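Long-range contacts in SAP-like pentraxin (Limulus polyphemus, PDB 3FLP), which binds two calcium ions per subunit and, as an invertebrate lectin of the pentraxin family, probably recognises sugars, assembling into doubly stacked rings of seven subunits: residues S164-D170 with R190-W196; Q98-V102 with I211-C215; I4-I9 with S195-D199. All blocks are in the same frame, centred on the assembly; numbering follows the deposited sequence.

Overall arrangement
From the N terminus, residues 4-9 enter strand 7-11, and contact 3 closes the longest loop by joining them to 195-199, which link strand 194-195 to strand 201-204 of the other sheet. Residues 98-102, at the start of strand 100-107, come next; contact 2 ties them to the loop 211-215 near the C terminus, so contacts 2 and 3 cross along the chain. Contact 1 spans a much shorter loop, which contains helix 175-182, from 164-170 to 190-196, and nests inside contact 2. It shares Ser195 and Trp196 with contact 3, and the two centres lie about 9 Å apart. All three contacts reach the same antiparallel sheet.

Contact 1 of 3, residues S164-D170 with R190-W196; sequences SDLQVWD and RGNVISW
Gln167 and Gly191 meet where strand 161-169 of the pentraxin fold pairs with the short antiparallel strand 194-195. Gln167 CB lies 3.7 Å from Gly191 N, and a bend at chi2 (-64°) folds the chain back, bringing CD 3.8 Å from Arg190 CA. Gln167 OE1 accepts from Gly191 N at 2.9 Å and takes a weak second bond from Trp196 N. Gln167 NE2 directs one N-H at Asp165 OD1, 2.7 Å away, and donates to a water shared by Ser195 OG and Trp196 O. The same NE2 packs on Trp196 CB at 3.6 Å, the amide and indole planes 85° apart.

Asp165 N lies over one face of the Trp196 ring, and Leu166 CB touches its CE3. Val168 and Ile194 lie side by side as a hydrogen-bonded antiparallel pair (Val168 N to Ile194 O). Val193 and Ile194 both face Val168, a classic beta bulge, and their N-H groups reach Val168 O, at 2.9 and 3.2 Å, from the same face of its plane. Gly191 CA makes a CH-pi contact over the Trp169 five-membered ring, 3.6 Å from the centroid and 13° off the normal; Trp169 NE1 donates a hydrogen bond to Leu217 O of a neighbouring subunit. Asn192 OD1 accepts from Asp170 N, its ND2 reaching Asp170 OD1.

The rotation of the buried Gln167 amide is thus fixed, and Asp165, whose OD2 pairs with Arg39 and Arg188, would be expected to stay ionised.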
# COMPACT_ATOMS: atom_id res chain seq x y z
N SER A 164 18.39 17.17 -30.08
CA SER A 164 17.19 16.74 -29.37
C SER A 164 17.04 17.48 -28.05
O SER A 164 17.95 18.15 -27.58
CB SER A 164 17.20 15.23 -29.14
OG SER A 164 17.87 14.91 -27.94
N ASP A 165 15.84 17.37 -27.47
CA ASP A 165 15.52 17.98 -26.19
C ASP A 165 15.80 19.49 -26.13
O ASP A 165 16.42 19.98 -25.19
CB ASP A 165 16.30 17.26 -25.09
CG ASP A 165 15.57 17.22 -23.75
OD1 ASP A 165 14.54 17.92 -23.60
OD2 ASP A 165 16.04 16.50 -22.86
N LEU A 166 15.34 20.22 -27.14
CA LEU A 166 15.52 21.68 -27.19
C LEU A 166 14.53 22.32 -26.23
O LEU A 166 13.32 22.16 -26.38
CB LEU A 166 15.29 22.22 -28.60
CG LEU A 166 15.18 23.74 -28.74
CD1 LEU A 166 16.55 24.40 -28.45
CD2 LEU A 166 14.71 24.08 -30.15
N GLN A 167 15.04 23.05 -25.24
CA GLN A 167 14.20 23.72 -24.26
C GLN A 167 14.62 25.18 -24.15
O GLN A 167 15.80 25.47 -23.94
CB GLN A 167 14.34 23.03 -22.90
CG GLN A 167 14.13 21.51 -22.93
CD GLN A 167 12.73 21.08 -23.34
OE1 GLN A 167 11.79 21.88 -23.32
NE2 GLN A 167 12.58 19.81 -23.68
N VAL A 168 13.66 26.09 -24.28
CA VAL A 168 13.92 27.53 -24.22
C VAL A 168 13.04 28.24 -23.19
O VAL A 168 11.82 28.07 -23.19
CB VAL A 168 13.68 28.18 -25.61
CG1 VAL A 168 14.01 29.68 -25.56
CG2 VAL A 168 14.53 27.47 -26.68
N TRP A 169 13.67 29.05 -22.34
CA TRP A 169 12.99 29.83 -21.30
C TRP A 169 13.28 31.31 -21.54
O TRP A 169 14.34 31.66 -22.06
CB TRP A 169 13.55 29.48 -19.91
CG TRP A 169 13.20 28.13 -19.37
CD1 TRP A 169 12.15 27.81 -18.57
CD2 TRP A 169 13.95 26.92 -19.55
NE1 TRP A 169 12.20 26.47 -18.22
CE2 TRP A 169 13.30 25.91 -18.81
CE3 TRP A 169 15.12 26.59 -20.26
CZ2 TRP A 169 13.77 24.59 -18.76
CZ3 TRP A 169 15.59 25.28 -20.21
CH2 TRP A 169 14.91 24.30 -19.47
N ASP A 170 12.35 32.18 -21.16
CA ASP A 170 12.59 33.61 -21.34
C ASP A 170 13.12 34.20 -20.03
O ASP A 170 12.78 35.31 -19.62
CB ASP A 170 11.30 34.32 -21.79
CG ASP A 170 10.19 34.25 -20.76
OD1 ASP A 170 10.23 33.38 -19.87
OD2 ASP A 170 9.25 35.07 -20.85
N ARG A 190 10.95 21.41 -19.12
CA ARG A 190 10.45 21.86 -20.41
C ARG A 190 10.43 23.39 -20.41
O ARG A 190 9.88 24.01 -19.50
CB ARG A 190 9.03 21.35 -20.66
CG ARG A 190 8.88 19.84 -20.55
CD ARG A 190 7.41 19.47 -20.63
NE ARG A 190 7.19 18.03 -20.53
CZ ARG A 190 7.41 17.31 -19.43
NH1 ARG A 190 7.86 17.89 -18.32
NH2 ARG A 190 7.17 16.01 -19.44
N GLY A 191 11.03 24.00 -21.43
CA GLY A 191 11.06 25.45 -21.51
C GLY A 191 9.67 26.04 -21.64
O GLY A 191 8.77 25.38 -22.18
N ASN A 192 9.48 27.27 -21.17
CA ASN A 192 8.18 27.93 -21.25
C ASN A 192 7.99 28.67 -22.58
O ASN A 192 6.87 28.99 -22.95
CB ASN A 192 8.00 28.91 -20.07
CG ASN A 192 8.87 30.16 -20.19
OD1 ASN A 192 10.08 30.07 -20.41
ND2 ASN A 192 8.26 31.32 -20.01
N VAL A 193 9.08 28.94 -23.28
CA VAL A 193 9.01 29.62 -24.58
C VAL A 193 8.91 28.53 -25.65
O VAL A 193 8.00 28.54 -26.47
CB VAL A 193 10.27 30.48 -24.81
CG1 VAL A 193 10.21 31.13 -26.18
CG2 VAL A 193 10.36 31.55 -23.73
N ILE A 194 9.85 27.60 -25.63
CA ILE A 194 9.85 26.48 -26.56
C ILE A 194 10.08 25.19 -25.78
O ILE A 194 11.04 25.09 -25.01
CB ILE A 194 10.98 26.58 -27.63
CG1 ILE A 194 10.66 27.67 -28.64
CG2 ILE A 194 11.14 25.24 -28.36
CD1 ILE A 194 11.72 27.82 -29.73
N SER A 195 9.18 24.24 -25.95
CA SER A 195 9.29 22.94 -25.29
C SER A 195 9.38 21.93 -26.43
O SER A 195 8.48 21.84 -27.26
CB SER A 195 8.06 22.66 -24.42
OG SER A 195 8.15 21.36 -23.85
N TRP A 196 10.49 21.19 -26.48
CA TRP A 196 10.72 20.22 -27.53
C TRP A 196 9.52 19.33 -27.85
O TRP A 196 8.98 18.66 -26.98
CB TRP A 196 11.92 19.34 -27.17
CG TRP A 196 12.42 18.49 -28.32
CD1 TRP A 196 12.71 17.16 -28.29
CD2 TRP A 196 12.79 18.95 -29.62
NE1 TRP A 196 13.24 16.75 -29.49
CE2 TRP A 196 13.30 17.83 -30.33
CE3 TRP A 196 12.74 20.19 -30.27
CZ2 TRP A 196 13.76 17.93 -31.64
CZ3 TRP A 196 13.20 20.28 -31.58
CH2 TRP A 196 13.70 19.16 -32.25
O HOH W 1 9.53 18.88 -24.30

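Contact 2 of 3, residues Q98-V102 with I211-C215; sequences QWYHV and ISHMC
A Met-aromatic contact between Met214 and Trp99 packs the C-terminal loop of this pentraxin subunit against the approach to strand 100-107. The two backbones form no beta bridge: their nearest CA atoms, those of Trp99 and Met214, are 6.0 Å apart, and the meeting is made by side chains.

The closer approach is by Met214 CB, which lies over one face of the Trp99 indole, 3.6 Å from the centroid of the five-membered ring and 17° off its normal, a CH-pi contact. With CG anti to the backbone N (chi1 166°) and the chain extended beyond, the thioether runs on past the ring instead of curling over it. Met214 SD is therefore peripheral, standing oblique to the five-membered ring, 4.9 Å from its centroid, and packs on Trp99 CB at 3.7 Å. The terminal CE ends beside the peptide joining Tyr100 to His101, 3.8 Å from His101 N. On the same indole face Ser212 lies over the rim of the six-membered ring, its OG 3.5 Å from Trp99 CZ2. That hydroxyl also accepts a weak bond from Met214 N, which ties together the two residues that meet this face.

The polar edge of the indole looks to another chain: Trp99 NE1 donates to Glu171 of a neighbouring subunit, and the same carboxylate takes His213 ND1. This loop thus lies at a subunit interface.

Within its own chain, Trp99 packs on Lys41 of strand 33-42 and Glu162 of strand 161-169, while His101 leans on Val181 and Ala182 of helix 175-182. The loop is anchored twice more, by the Ser212 backbone bond to Asp6, just before strand 7-11, and by the Cys215-Cys184 disulfide just beyond that helix.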
# COMPACT_ATOMS: atom_id res chain seq x y z
N GLN A 98 29.62 12.20 -30.89
CA GLN A 98 29.20 11.93 -29.51
C GLN A 98 28.22 13.00 -29.03
O GLN A 98 28.22 14.13 -29.54
CB GLN A 98 30.40 11.89 -28.56
CG GLN A 98 31.29 10.67 -28.76
CD GLN A 98 30.51 9.37 -28.68
OE1 GLN A 98 30.00 9.00 -27.61
NE2 GLN A 98 30.38 8.69 -29.81
N TRP A 99 27.39 12.64 -28.06
CA TRP A 99 26.39 13.55 -27.50
C TRP A 99 26.93 14.44 -26.40
O TRP A 99 27.77 14.02 -25.60
CB TRP A 99 25.20 12.77 -26.93
CG TRP A 99 24.28 12.15 -27.93
CD1 TRP A 99 24.20 10.82 -28.27
CD2 TRP A 99 23.25 12.82 -28.68
NE1 TRP A 99 23.18 10.63 -29.17
CE2 TRP A 99 22.58 11.84 -29.44
CE3 TRP A 99 22.83 14.16 -28.77
CZ2 TRP A 99 21.51 12.15 -30.29
CZ3 TRP A 99 21.77 14.47 -29.61
CH2 TRP A 99 21.12 13.47 -30.36
N TYR A 100 26.44 15.68 -26.35
CA TYR A 100 26.83 16.64 -25.33
C TYR A 100 25.61 17.51 -25.03
O TYR A 100 24.77 17.72 -25.91
CB TYR A 100 27.97 17.55 -25.81
CG TYR A 100 29.21 16.80 -26.22
CD1 TYR A 100 29.39 16.36 -27.53
CD2 TYR A 100 30.19 16.47 -25.28
CE1 TYR A 100 30.49 15.60 -27.89
CE2 TYR A 100 31.31 15.71 -25.63
CZ TYR A 100 31.45 15.27 -26.93
OH TYR A 100 32.53 14.49 -27.29
N HIS A 101 25.48 17.97 -23.80
CA HIS A 101 24.38 18.85 -23.48
C HIS A 101 24.98 20.24 -23.48
O HIS A 101 25.99 20.49 -22.82
CB HIS A 101 23.74 18.55 -22.12
CG HIS A 101 22.50 19.35 -21.87
ND1 HIS A 101 22.53 20.65 -21.40
CD2 HIS A 101 21.19 19.06 -22.09
CE1 HIS A 101 21.29 21.12 -21.35
NE2 HIS A 101 20.46 20.18 -21.76
N VAL A 102 24.37 21.15 -24.23
CA VAL A 102 24.86 22.51 -24.32
C VAL A 102 23.76 23.49 -23.98
O VAL A 102 22.59 23.28 -24.33
CB VAL A 102 25.42 22.80 -25.75
CG1 VAL A 102 25.59 24.29 -25.96
CG2 VAL A 102 26.75 22.09 -25.93
N ILE A 211 15.24 8.82 -32.98
CA ILE A 211 15.30 8.79 -31.53
C ILE A 211 16.73 8.97 -31.02
O ILE A 211 17.68 8.38 -31.55
CB ILE A 211 14.76 7.43 -30.99
CG1 ILE A 211 13.27 7.29 -31.33
CG2 ILE A 211 14.98 7.34 -29.47
CD1 ILE A 211 12.38 8.32 -30.63
N SER A 212 16.88 9.79 -29.99
CA SER A 212 18.18 10.03 -29.38
C SER A 212 18.44 9.03 -28.27
O SER A 212 17.57 8.79 -27.43
CB SER A 212 18.24 11.44 -28.80
OG SER A 212 19.22 11.50 -27.79
N HIS A 213 19.63 8.43 -28.26
CA HIS A 213 19.99 7.47 -27.23
C HIS A 213 21.07 8.01 -26.31
O HIS A 213 21.86 7.25 -25.74
CB HIS A 213 20.45 6.15 -27.86
CG HIS A 213 19.38 5.47 -28.66
ND1 HIS A 213 19.18 5.73 -30.00
CD2 HIS A 213 18.38 4.64 -28.29
CE1 HIS A 213 18.10 5.08 -30.42
NE2 HIS A 213 17.60 4.41 -29.40
N MET A 214 21.11 9.32 -26.15
CA MET A 214 22.08 9.95 -25.27
C MET A 214 21.78 9.58 -23.83
O MET A 214 22.68 9.28 -23.05
CB MET A 214 22.03 11.48 -25.39
CG MET A 214 22.76 12.21 -24.26
SD MET A 214 22.81 14.00 -24.44
CE MET A 214 24.15 14.42 -23.32
N CYS A 215 20.49 9.61 -23.50
CA CYS A 215 20.02 9.34 -22.16
C CYS A 215 19.46 7.93 -21.93
O CYS A 215 19.85 7.25 -20.97
CB CYS A 215 18.97 10.38 -21.79
SG CYS A 215 19.62 12.08 -21.58

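Contact 3 of 3, residues I4-I9 with S195-D199; sequences IRDVKI and SWMED
Trp196 turns an edge of its indole toward Val7 and Ile9 at the start of strand 7-11, where the connection between the two sheets of the pentraxin sandwich passes that strand. The evidence lies in the ring plane: Val7 O is only 9° out of it, and Trp196 NE1 donates to Val7 O at 2.8 Å, the N-H coming from above the plane of the Val7 carbonyl. Further round the same rim, Ile9 CG1 touches Trp196 CH2 at 3.8 Å. The buried indole N-H is thus satisfied by a strand carbonyl, while the hydrocarbon part of the edge meets an isoleucine. Phe201 lies nearly parallel to the ring.

Met197 approaches differently. Bends at chi2 (-54°) and chi3 (-72°) curl it back, so that Met197 SD stands 4.0 Å above the plane of the neighbouring Trp196 ring, offset toward the rim. The Met197 side chain crosses Val7 at about a right angle, with Met197 CE 3.8 Å from Val7 CG1. Ile4 crosses it obliquely nearer the root, Ile4 CG1 lying 3.6 Å from Met197 CB.

A neighbouring subunit packs here too: its Val209 meets Met197, Ile4 packs on Val7 of that subunit, and Val7 on its Ile4. The loop itself is pinned by Ser195, whose OG donates to Glu198 OE1 and whose backbone N reaches Asp199 OD2, 2.7 Å away and nearly along the carboxylate C-O axis.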
# COMPACT_ATOMS: atom_id res chain seq x y z
N ILE A 4 8.82 11.68 -25.50
CA ILE A 4 8.87 12.67 -26.57
C ILE A 4 10.10 13.57 -26.50
O ILE A 4 10.54 14.12 -27.51
CB ILE A 4 7.60 13.54 -26.56
CG1 ILE A 4 7.18 13.83 -28.00
CG2 ILE A 4 7.84 14.84 -25.78
CD1 ILE A 4 5.80 14.45 -28.11
N ARG A 5 10.66 13.72 -25.30
CA ARG A 5 11.84 14.55 -25.13
C ARG A 5 13.09 13.92 -25.74
O ARG A 5 14.09 14.60 -25.93
CB ARG A 5 12.07 14.85 -23.64
CG ARG A 5 11.15 15.95 -23.11
CD ARG A 5 11.05 15.97 -21.58
NE ARG A 5 10.45 14.74 -21.07
CZ ARG A 5 10.08 14.54 -19.81
NH1 ARG A 5 10.24 15.50 -18.90
NH2 ARG A 5 9.55 13.38 -19.46
N ASP A 6 13.02 12.63 -26.07
CA ASP A 6 14.16 11.94 -26.67
C ASP A 6 14.09 11.87 -28.19
O ASP A 6 14.94 11.24 -28.83
CB ASP A 6 14.31 10.51 -26.09
CG ASP A 6 14.75 10.50 -24.62
OD1 ASP A 6 15.74 11.19 -24.28
OD2 ASP A 6 14.13 9.78 -23.82
N VAL A 7 13.07 12.48 -28.79
CA VAL A 7 12.96 12.50 -30.25
C VAL A 7 14.13 13.35 -30.73
O VAL A 7 14.48 14.34 -30.08
CB VAL A 7 11.63 13.15 -30.72
CG1 VAL A 7 11.69 13.49 -32.22
CG2 VAL A 7 10.47 12.19 -30.46
N LYS A 8 14.75 12.97 -31.83
CA LYS A 8 15.87 13.74 -32.33
C LYS A 8 15.70 14.08 -33.81
O LYS A 8 14.94 13.43 -34.53
CB LYS A 8 17.19 12.97 -32.12
CG LYS A 8 17.43 11.87 -33.15
CD LYS A 8 18.78 11.19 -32.95
CE LYS A 8 18.94 10.03 -33.93
NZ LYS A 8 20.24 9.33 -33.74
N ILE A 9 16.42 15.10 -34.25
CA ILE A 9 16.38 15.52 -35.64
C ILE A 9 17.82 15.50 -36.13
O ILE A 9 18.72 16.02 -35.47
CB ILE A 9 15.85 16.97 -35.79
CG1 ILE A 9 14.40 17.07 -35.30
CG2 ILE A 9 15.97 17.42 -37.25
CD1 ILE A 9 13.41 16.32 -36.14
N SER A 195 9.18 24.24 -25.95
CA SER A 195 9.29 22.94 -25.29
C SER A 195 9.38 21.93 -26.43
O SER A 195 8.48 21.84 -27.26
CB SER A 195 8.06 22.66 -24.42
OG SER A 195 8.15 21.36 -23.85
N TRP A 196 10.49 21.19 -26.48
CA TRP A 196 10.72 20.22 -27.53
C TRP A 196 9.52 19.33 -27.85
O TRP A 196 8.98 18.66 -26.98
CB TRP A 196 11.92 19.34 -27.17
CG TRP A 196 12.42 18.49 -28.32
CD1 TRP A 196 12.71 17.16 -28.29
CD2 TRP A 196 12.79 18.95 -29.62
NE1 TRP A 196 13.24 16.75 -29.49
CE2 TRP A 196 13.30 17.83 -30.33
CE3 TRP A 196 12.74 20.19 -30.27
CZ2 TRP A 196 13.76 17.93 -31.64
CZ3 TRP A 196 13.20 20.28 -31.58
CH2 TRP A 196 13.70 19.16 -32.25
N MET A 197 9.13 19.33 -29.13
CA MET A 197 8.02 18.53 -29.62
C MET A 197 6.64 18.97 -29.10
O MET A 197 5.65 18.27 -29.33
CB MET A 197 8.26 17.05 -29.31
CG MET A 197 9.56 16.48 -29.90
SD MET A 197 9.74 16.75 -31.69
CE MET A 197 8.51 15.57 -32.37
N GLU A 198 6.57 20.09 -28.40
CA GLU A 198 5.28 20.60 -27.92
C GLU A 198 4.97 21.92 -28.62
O GLU A 198 3.88 22.47 -28.49
CB GLU A 198 5.29 20.80 -26.39
CG GLU A 198 5.49 19.51 -25.59
CD GLU A 198 5.15 19.66 -24.11
OE1 GLU A 198 5.51 20.70 -23.50
OE2 GLU A 198 4.53 18.74 -23.54
N ASP A 199 5.95 22.43 -29.37
CA ASP A 199 5.79 23.66 -30.13
C ASP A 199 6.08 23.30 -31.59
O ASP A 199 7.19 22.89 -31.94
CB ASP A 199 6.76 24.74 -29.61
CG ASP A 199 6.29 25.33 -28.28
OD1 ASP A 199 5.25 26.02 -28.27
OD2 ASP A 199 6.96 25.10 -27.24